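PDB 2VSO: eukaryotic initiation factor 4F subunit p150 from Saccharomyces cerevisiae, which acts as the scaffold subunit of the cap-binding eIF4F complex, this chain being its eIF4A-binding middle domain, and stimulates translation by bringing the two mRNA ends close together. Local coordinates for residues E226-D231 with Q244-L249; S248-L253 with I271-L276; A54-I59 with C100-K105. All blocks are in the same frame, centred on the assembly; numbering follows the deposited sequence.

Contact 1: E226-D231 with Q244-L249; sequences EQFETD and QLLDSL
Phe228 pushes the rim of its ring against two neighbouring leucines, Leu245 and Leu246, on helix 242-257. Methyl CD2 of Leu245 sits against the outer part of the ring, 3.5 Å from Phe228 CE2 and 3.6 Å from Phe228 CZ. Further back, Leu246 CG lies in the plane of the ring, 4.0 Å from Phe228 CD2, so both leucines meet the edge of the phenyl group. The ring gets there because Phe228 turns CG away from its own backbone N (chi1 -170°), and its CB already points at the helix. Aromatic neighbours from helix 191-206 join this core: Phe195 meets Phe228 edge-to-face, while Phe198 packs on it with the ring planes about 40° apart and also touches Leu245.

Glu229 behaves differently. Its CB points away from the helix, yet a bend at chi2 (62°) brings the carboxylate round to methyl CD1 of Leu246, which lies 3.4 Å from Glu229 OE1 and 3.7 Å from Glu229 OE2. This is van der Waals contact for the leucine; the polar partner is Trp282, whose NE1 is hydrogen-bonded to Glu229 OE1. The other oxygen, OE2, has a long, weak ion pair with Arg277, and Arg277 makes its salt bridge with Asp247. That shared arginine would be expected to ease the like charges of Glu229 and Asp247. No hydrogen bond joins the two segments. Apolar packing between successive helices, with polar groups towards the outside, is what the all-helical, HEAT-like MIF4G domain is built on.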
loop_
_atom_site.group_PDB
_atom_site.type_symbol
_atom_site.label_atom_id
_atom_site.label_comp_id
_atom_site.label_asym_id
_atom_site.label_seq_id
_atom_site.Cartn_x
_atom_site.Cartn_y
_atom_site.Cartn_z
ATOM N N GLU C 226 -3.058 4.841 -25.855
ATOM C CA GLU C 226 -3.404 4.192 -27.111
ATOM C C GLU C 226 -4.687 4.757 -27.698
ATOM O O GLU C 226 -4.707 5.200 -28.834
ATOM C CB GLU C 226 -3.541 2.678 -26.946
ATOM C CG GLU C 226 -3.740 1.969 -28.289
ATOM C CD GLU C 226 -3.713 0.445 -28.197
ATOM O OE1 GLU C 226 -3.467 -0.100 -27.100
ATOM O OE2 GLU C 226 -3.938 -0.213 -29.236
ATOM N N GLN C 227 -5.757 4.726 -26.909
ATOM C CA GLN C 227 -7.059 5.216 -27.332
ATOM C C GLN C 227 -7.014 6.667 -27.810
ATOM O O GLN C 227 -7.597 7.007 -28.834
ATOM C CB GLN C 227 -8.061 5.054 -26.198
ATOM C CG GLN C 227 -9.303 5.874 -26.340
ATOM C CD GLN C 227 -10.219 5.726 -25.155
ATOM O OE1 GLN C 227 -9.867 5.105 -24.151
ATOM N NE2 GLN C 227 -11.409 6.301 -25.261
ATOM N N PHE C 228 -6.291 7.504 -27.073
ATOM C CA PHE C 228 -6.137 8.920 -27.407
ATOM C C PHE C 228 -5.408 9.149 -28.715
ATOM O O PHE C 228 -5.525 10.208 -29.322
ATOM C CB PHE C 228 -5.380 9.646 -26.299
ATOM C CG PHE C 228 -5.386 11.137 -26.443
ATOM C CD1 PHE C 228 -6.578 11.851 -26.372
ATOM C CD2 PHE C 228 -4.206 11.827 -26.632
ATOM C CE1 PHE C 228 -6.589 13.230 -26.496
ATOM C CE2 PHE C 228 -4.203 13.210 -26.759
ATOM C CZ PHE C 228 -5.396 13.914 -26.691
ATOM N N GLU C 229 -4.635 8.156 -29.131
ATOM C CA GLU C 229 -3.848 8.257 -30.346
ATOM C C GLU C 229 -4.700 8.829 -31.467
ATOM O O GLU C 229 -4.266 9.707 -32.210
ATOM C CB GLU C 229 -3.318 6.884 -30.746
ATOM C CG GLU C 229 -2.049 6.940 -31.552
ATOM C CD GLU C 229 -0.926 7.568 -30.777
ATOM O OE1 GLU C 229 -0.544 6.993 -29.746
ATOM O OE2 GLU C 229 -0.429 8.632 -31.193
ATOM N N THR C 230 -5.927 8.337 -31.562
ATOM C CA THR C 230 -6.820 8.706 -32.643
ATOM C C THR C 230 -8.064 9.425 -32.128
ATOM O O THR C 230 -9.065 8.788 -31.817
ATOM C CB THR C 230 -7.257 7.455 -33.398
ATOM O OG1 THR C 230 -7.849 6.534 -32.475
ATOM C CG2 THR C 230 -6.057 6.794 -34.042
ATOM N N ASP C 231 -8.004 10.750 -32.046
ATOM C CA ASP C 231 -9.107 11.517 -31.482
ATOM C C ASP C 231 -8.912 13.004 -31.757
ATOM O O ASP C 231 -7.840 13.551 -31.513
ATOM C CB ASP C 231 -9.248 11.238 -29.975
ATOM C CG ASP C 231 -10.632 11.597 -29.432
ATOM O OD1 ASP C 231 -11.455 12.128 -30.198
ATOM O OD2 ASP C 231 -10.905 11.349 -28.241
ATOM N N GLN C 244 -0.753 14.063 -32.723
ATOM C CA GLN C 244 0.134 15.219 -32.789
ATOM C C GLN C 244 0.370 15.857 -31.426
ATOM O O GLN C 244 1.367 16.543 -31.225
ATOM C CB GLN C 244 -0.430 16.274 -33.740
ATOM C CG GLN C 244 -0.658 15.803 -35.159
ATOM C CD GLN C 244 -1.594 16.723 -35.919
ATOM O OE1 GLN C 244 -2.467 17.367 -35.333
ATOM N NE2 GLN C 244 -1.419 16.788 -37.229
ATOM N N LEU C 245 -0.560 15.656 -30.500
ATOM C CA LEU C 245 -0.406 16.191 -29.154
ATOM C C LEU C 245 0.541 15.298 -28.357
ATOM O O LEU C 245 1.352 15.778 -27.566
ATOM C CB LEU C 245 -1.758 16.292 -28.449
ATOM C CG LEU C 245 -1.669 16.870 -27.035
ATOM C CD1 LEU C 245 -1.550 18.382 -27.081
ATOM C CD2 LEU C 245 -2.838 16.430 -26.158
ATOM N N LEU C 246 0.425 13.991 -28.572
ATOM C CA LEU C 246 1.346 13.031 -27.979
ATOM C C LEU C 246 2.762 13.256 -28.502
ATOM O O LEU C 246 3.730 13.132 -27.759
ATOM C CB LEU C 246 0.875 11.603 -28.233
ATOM C CG LEU C 246 -0.374 11.190 -27.457
ATOM C CD1 LEU C 246 -0.672 9.713 -27.637
ATOM C CD2 LEU C 246 -0.248 11.539 -25.984
ATOM N N ASP C 247 2.878 13.608 -29.775
ATOM C CA ASP C 247 4.173 13.963 -30.343
ATOM C C ASP C 247 4.859 15.046 -29.502
ATOM O O ASP C 247 5.982 14.864 -29.054
ATOM C CB ASP C 247 4.019 14.413 -31.796
ATOM C CG ASP C 247 3.638 13.268 -32.729
ATOM O OD1 ASP C 247 3.857 12.094 -32.352
ATOM O OD2 ASP C 247 3.129 13.541 -33.845
ATOM N N SER C 248 4.170 16.161 -29.279
ATOM C CA SER C 248 4.684 17.254 -28.456
ATOM C C SER C 248 5.026 16.777 -27.051
ATOM O O SER C 248 6.084 17.098 -26.511
ATOM C CB SER C 248 3.653 18.386 -28.343
ATOM O OG SER C 248 3.189 18.826 -29.605
ATOM N N LEU C 249 4.106 16.023 -26.463
ATOM C CA LEU C 249 4.231 15.570 -25.085
ATOM C C LEU C 249 5.438 14.643 -24.862
ATOM O O LEU C 249 6.160 14.766 -23.871
ATOM C CB LEU C 249 2.933 14.878 -24.666
ATOM C CG LEU C 249 2.859 14.170 -23.317
ATOM C CD1 LEU C 249 3.359 15.061 -22.193
ATOM C CD2 LEU C 249 1.445 13.701 -23.059
#

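Contact 2: S248-L253 with I271-L276; sequences SLFGIL and IDIKEL
This is a buried apolar helix-helix contact at the C-terminal end of the MIF4G domain, an all-helical HEAT-type fold, where helix 242-257 packs on helix 264-278. The two short segments run roughly antiparallel, at 143°, with their axes 10.8 Å apart at closest approach. That wide spacing is filled mainly by Phe250. Its ring reaches the backbone of the opposite helix edge first: Ile273 C and Lys274 N lie in the ring plane, and Phe250 CE2 comes to 3.9 Å from Lys274 CA. The torsion that sets CG of Phe250 beside its own backbone N (chi1 -83°) sends the ring across the gap. Lys274 adds the aliphatic root of its side chain, CG standing 4.3 Å from Phe250 CD2, and also touches Asp254 further along helix 242-257. Helix 211-228 closes the core from another direction, Leu221 meeting Phe250 while Val218 and Asn222 meet Ile273. On the outer side, Asp272 makes a salt bridge to a basic side chain of the other protein in the complex. One turn on from Phe250, the side chains of Leu253 and Ile273 meet at about a right angle, methyl to methyl, with Leu253 CD1 3.9 Å from Ile273 CD1.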
loop_
_atom_site.group_PDB
_atom_site.type_symbol
_atom_site.label_atom_id
_atom_site.label_comp_id
_atom_site.label_asym_id
_atom_site.label_seq_id
_atom_site.Cartn_x
_atom_site.Cartn_y
_atom_site.Cartn_z
ATOM N N SER C 248 4.170 16.161 -29.279
ATOM C CA SER C 248 4.684 17.254 -28.456
ATOM C C SER C 248 5.026 16.777 -27.051
ATOM O O SER C 248 6.084 17.098 -26.511
ATOM C CB SER C 248 3.653 18.386 -28.343
ATOM O OG SER C 248 3.189 18.826 -29.605
ATOM N N LEU C 249 4.106 16.023 -26.463
ATOM C CA LEU C 249 4.231 15.570 -25.085
ATOM C C LEU C 249 5.438 14.643 -24.862
ATOM O O LEU C 249 6.160 14.766 -23.871
ATOM C CB LEU C 249 2.933 14.878 -24.666
ATOM C CG LEU C 249 2.859 14.170 -23.317
ATOM C CD1 LEU C 249 3.359 15.061 -22.193
ATOM C CD2 LEU C 249 1.445 13.701 -23.059
ATOM N N PHE C 250 5.647 13.714 -25.788
ATOM C CA PHE C 250 6.774 12.802 -25.715
ATOM C C PHE C 250 8.104 13.512 -25.976
ATOM O O PHE C 250 9.153 13.075 -25.515
ATOM C CB PHE C 250 6.563 11.614 -26.648
ATOM C CG PHE C 250 5.705 10.535 -26.054
ATOM C CD1 PHE C 250 4.330 10.600 -26.144
ATOM C CD2 PHE C 250 6.276 9.466 -25.385
ATOM C CE1 PHE C 250 3.543 9.617 -25.585
ATOM C CE2 PHE C 250 5.496 8.480 -24.831
ATOM C CZ PHE C 250 4.131 8.551 -24.930
ATOM N N GLY C 251 8.056 14.626 -26.692
ATOM C CA GLY C 251 9.237 15.438 -26.880
ATOM C C GLY C 251 9.624 16.205 -25.628
ATOM O O GLY C 251 10.769 16.597 -25.462
ATOM N N ILE C 252 8.661 16.429 -24.747
ATOM C CA ILE C 252 8.911 17.136 -23.501
ATOM C C ILE C 252 9.501 16.160 -22.523
ATOM O O ILE C 252 10.277 16.534 -21.646
ATOM C CB ILE C 252 7.606 17.711 -22.898
ATOM C CG1 ILE C 252 7.172 18.968 -23.653
ATOM C CG2 ILE C 252 7.781 18.037 -21.432
ATOM C CD1 ILE C 252 5.844 19.480 -23.200
ATOM N N LEU C 253 9.115 14.898 -22.686
ATOM C CA LEU C 253 9.557 13.826 -21.812
ATOM C C LEU C 253 10.951 13.339 -22.194
ATOM O O LEU C 253 11.750 13.013 -21.328
ATOM C CB LEU C 253 8.561 12.663 -21.848
ATOM C CG LEU C 253 7.113 12.900 -21.411
ATOM C CD1 LEU C 253 6.402 11.557 -21.214
ATOM C CD2 LEU C 253 7.017 13.757 -20.139
ATOM N N ILE C 271 11.192 6.100 -19.793
ATOM C CA ILE C 271 11.846 5.378 -20.874
ATOM C C ILE C 271 10.950 4.236 -21.362
ATOM O O ILE C 271 10.989 3.847 -22.533
ATOM C CB ILE C 271 13.244 4.882 -20.440
ATOM C CG1 ILE C 271 14.225 6.051 -20.436
ATOM C CG2 ILE C 271 13.761 3.796 -21.359
ATOM C CD1 ILE C 271 15.415 5.824 -19.549
ATOM N N ASP C 272 10.107 3.741 -20.465
ATOM C CA ASP C 272 9.204 2.644 -20.790
ATOM C C ASP C 272 7.920 3.009 -21.541
ATOM O O ASP C 272 7.500 2.228 -22.389
ATOM C CB ASP C 272 8.904 1.801 -19.552
ATOM C CG ASP C 272 10.120 1.011 -19.085
ATOM O OD1 ASP C 272 11.213 1.218 -19.656
ATOM O OD2 ASP C 272 9.985 0.186 -18.155
ATOM N N ILE C 273 7.292 4.161 -21.255
ATOM C CA ILE C 273 6.181 4.603 -22.126
ATOM C C ILE C 273 6.687 5.063 -23.484
ATOM O O ILE C 273 6.002 4.888 -24.483
ATOM C CB ILE C 273 5.241 5.712 -21.542
ATOM C CG1 ILE C 273 5.882 6.427 -20.363
ATOM C CG2 ILE C 273 3.841 5.159 -21.221
ATOM C CD1 ILE C 273 6.580 7.694 -20.755
ATOM N N LYS C 274 7.887 5.638 -23.502
ATOM C CA LYS C 274 8.516 6.091 -24.738
ATOM C C LYS C 274 8.753 4.921 -25.688
ATOM O O LYS C 274 8.553 5.044 -26.884
ATOM C CB LYS C 274 9.823 6.815 -24.437
ATOM C CG LYS C 274 10.250 7.831 -25.464
ATOM C CD LYS C 274 10.474 7.217 -26.828
ATOM C CE LYS C 274 10.323 8.258 -27.923
ATOM N NZ LYS C 274 10.688 7.716 -29.252
ATOM N N GLU C 275 9.149 3.777 -25.145
ATOM C CA GLU C 275 9.376 2.593 -25.961
ATOM C C GLU C 275 8.057 1.934 -26.278
ATOM O O GLU C 275 7.883 1.366 -27.351
ATOM C CB GLU C 275 10.297 1.582 -25.265
ATOM C CG GLU C 275 10.324 0.224 -25.971
ATOM C CD GLU C 275 11.159 -0.827 -25.258
ATOM O OE1 GLU C 275 11.398 -1.904 -25.853
ATOM O OE2 GLU C 275 11.575 -0.578 -24.110
ATOM N N LEU C 276 7.129 2.004 -25.331
ATOM C CA LEU C 276 5.811 1.419 -25.521
ATOM C C LEU C 276 5.025 2.104 -26.640
ATOM O O LEU C 276 4.368 1.436 -27.418
ATOM C CB LEU C 276 5.007 1.429 -24.225
ATOM C CG LEU C 276 3.616 0.798 -24.346
ATOM C CD1 LEU C 276 3.719 -0.593 -24.919
ATOM C CD2 LEU C 276 2.917 0.766 -23.015
#

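Contact 3: A54-I59 with C100-K105; sequences AISSEI and CGKVVK
No aromatic ring takes part where Ser56 and Ser57 of helix 52-64 meet Lys102 of helix 93-106; a flat group that matters here is the peptide carbonyl of Ala54. Ser57 OG stands above that carbonyl plane, 42° out of it, and donates to Ala54 O at 2.9 Å. This bond turns the Ser57 hydroxyl back onto its own helix, while Ser57 CB lies 3.5 Å from Lys102 NZ.

The reach between the helices belongs to Lys102. Its CG is anti to the backbone N (chi1 -159°), and an extended chain beyond CG carries NZ across to helix 52-64. The ammonium group donates to Ser56, with Lys102 NZ 3.1 Å from Ser56 OG, and the methylene carbon Lys102 CD runs alongside the same serine. Ser56 points its CB at helix 93-106 and puts OG between its own backbone N and carbonyl carbon (chi1 66°). From there the hydroxyl also gives a hydrogen bond to Phe52 O, one turn earlier on its own helix. Ser57 N lies near Lys102 NZ too, but both are donors and they form no bond. Leu99 of helix 93-106 also packs on Ser56 and Ile59, adding an apolar part to the same helix pair.

The Ser56 hydroxyl thus does two jobs at once, donating to Phe52 O while its oxygen accepts from the ammonium group of Lys102, which fixes its rotation. Lys102 is tied to helix 52-64 by one neutral acceptor, with no carboxylate among its partners across this contact.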
loop_
_atom_site.group_PDB
_atom_site.type_symbol
_atom_site.label_atom_id
_atom_site.label_comp_id
_atom_site.label_asym_id
_atom_site.label_seq_id
_atom_site.Cartn_x
_atom_site.Cartn_y
_atom_site.Cartn_z
ATOM N N ALA C 54 -24.794 -4.260 -5.796
ATOM C CA ALA C 54 -25.712 -3.882 -4.734
ATOM C C ALA C 54 -25.641 -2.387 -4.426
ATOM O O ALA C 54 -26.668 -1.741 -4.214
ATOM C CB ALA C 54 -25.442 -4.695 -3.475
ATOM N N ILE C 55 -24.431 -1.835 -4.402
ATOM C CA ILE C 55 -24.254 -0.457 -3.945
ATOM C C ILE C 55 -24.282 0.599 -5.062
ATOM O O ILE C 55 -24.659 1.753 -4.839
ATOM C CB ILE C 55 -23.034 -0.327 -3.016
ATOM C CG1 ILE C 55 -23.470 -0.619 -1.591
ATOM C CG2 ILE C 55 -22.446 1.069 -3.051
ATOM C CD1 ILE C 55 -22.329 -0.708 -0.644
ATOM N N SER C 56 -23.913 0.208 -6.269
ATOM C CA SER C 56 -24.133 1.089 -7.395
ATOM C C SER C 56 -25.633 1.101 -7.769
ATOM O O SER C 56 -26.107 1.989 -8.484
ATOM C CB SER C 56 -23.263 0.688 -8.580
ATOM O OG SER C 56 -23.668 -0.573 -9.071
ATOM N N SER C 57 -26.384 0.124 -7.265
ATOM C CA SER C 57 -27.823 0.095 -7.497
ATOM C C SER C 57 -28.491 1.062 -6.538
ATOM O O SER C 57 -29.464 1.736 -6.884
ATOM C CB SER C 57 -28.395 -1.304 -7.289
ATOM O OG SER C 57 -28.956 -1.427 -5.994
ATOM N N GLU C 58 -27.971 1.131 -5.322
ATOM C CA GLU C 58 -28.544 2.043 -4.346
ATOM C C GLU C 58 -28.197 3.498 -4.649
ATOM O O GLU C 58 -29.021 4.389 -4.461
ATOM C CB GLU C 58 -28.142 1.636 -2.932
ATOM C CG GLU C 58 -28.485 0.183 -2.642
ATOM C CD GLU C 58 -28.858 -0.057 -1.200
ATOM O OE1 GLU C 58 -29.412 -1.139 -0.909
ATOM O OE2 GLU C 58 -28.606 0.838 -0.365
ATOM N N ILE C 59 -26.991 3.743 -5.140
ATOM C CA ILE C 59 -26.604 5.089 -5.546
ATOM C C ILE C 59 -27.421 5.560 -6.760
ATOM O O ILE C 59 -27.604 6.759 -6.977
ATOM C CB ILE C 59 -25.100 5.165 -5.848
ATOM C CG1 ILE C 59 -24.310 5.009 -4.545
ATOM C CG2 ILE C 59 -24.737 6.477 -6.581
ATOM C CD1 ILE C 59 -22.824 4.835 -4.753
ATOM N N CYS C 100 -20.167 5.576 -12.494
ATOM C CA CYS C 100 -20.711 6.595 -13.366
ATOM C C CYS C 100 -21.291 5.960 -14.622
ATOM O O CYS C 100 -22.412 6.267 -15.013
ATOM C CB CYS C 100 -19.637 7.628 -13.720
ATOM S SG CYS C 100 -19.207 8.695 -12.342
ATOM N N GLY C 101 -20.528 5.083 -15.256
ATOM C CA GLY C 101 -21.040 4.323 -16.373
ATOM C C GLY C 101 -22.338 3.602 -16.034
ATOM O O GLY C 101 -23.176 3.404 -16.914
ATOM N N LYS C 102 -22.520 3.205 -14.775
ATOM C CA LYS C 102 -23.777 2.562 -14.395
ATOM C C LYS C 102 -24.938 3.561 -14.333
ATOM O O LYS C 102 -26.083 3.232 -14.633
ATOM C CB LYS C 102 -23.671 1.844 -13.052
ATOM C CG LYS C 102 -24.758 0.778 -12.908
ATOM C CD LYS C 102 -25.091 0.403 -11.473
ATOM C CE LYS C 102 -26.249 -0.602 -11.473
ATOM N NZ LYS C 102 -26.518 -1.316 -10.186
ATOM N N VAL C 103 -24.629 4.780 -13.915
ATOM C CA VAL C 103 -25.624 5.811 -13.793
ATOM C C VAL C 103 -26.046 6.308 -15.173
ATOM O O VAL C 103 -27.224 6.551 -15.418
ATOM C CB VAL C 103 -25.102 6.960 -12.928
ATOM C CG1 VAL C 103 -26.145 8.084 -12.844
ATOM C CG2 VAL C 103 -24.760 6.433 -11.545
ATOM N N VAL C 104 -25.080 6.441 -16.073
ATOM C CA VAL C 104 -25.350 6.850 -17.440
ATOM C C VAL C 104 -26.208 5.825 -18.157
ATOM O O VAL C 104 -27.110 6.183 -18.909
ATOM C CB VAL C 104 -24.053 7.029 -18.236
ATOM C CG1 VAL C 104 -24.333 7.003 -19.727
ATOM C CG2 VAL C 104 -23.369 8.320 -17.840
ATOM N N LYS C 105 -25.927 4.553 -17.915
ATOM C CA LYS C 105 -26.579 3.464 -18.632
ATOM C C LYS C 105 -27.977 3.197 -18.095
ATOM O O LYS C 105 -28.904 2.939 -18.860
ATOM C CB LYS C 105 -25.730 2.189 -18.539
ATOM C CG LYS C 105 -26.151 1.065 -19.480
ATOM C CD LYS C 105 -25.151 -0.088 -19.437
ATOM C CE LYS C 105 -25.304 -1.021 -20.633
ATOM N NZ LYS C 105 -24.217 -2.042 -20.690
#

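In the fold
All three contacts join helices of one MIF4G domain. Contact 3 comes first along the chain, pairing helices 52-64 and 93-106. Contacts 1 and 2 follow near the C-terminus, 11 Å apart between centres, and share helix 242-257: it packs on helix 211-228 and what follows it in contact 1, then on helix 264-278 in contact 2, the segments overlapping at Ser248 and Leu249. Contact 3 lies about 36 Å from contact 2, centre to centre, on the opposite side of the chain's centre. Near each of these two, an acidic residue, Glu58 or Asp272, makes a salt bridge to another protein chain, so both ends of this helical array meet the partner.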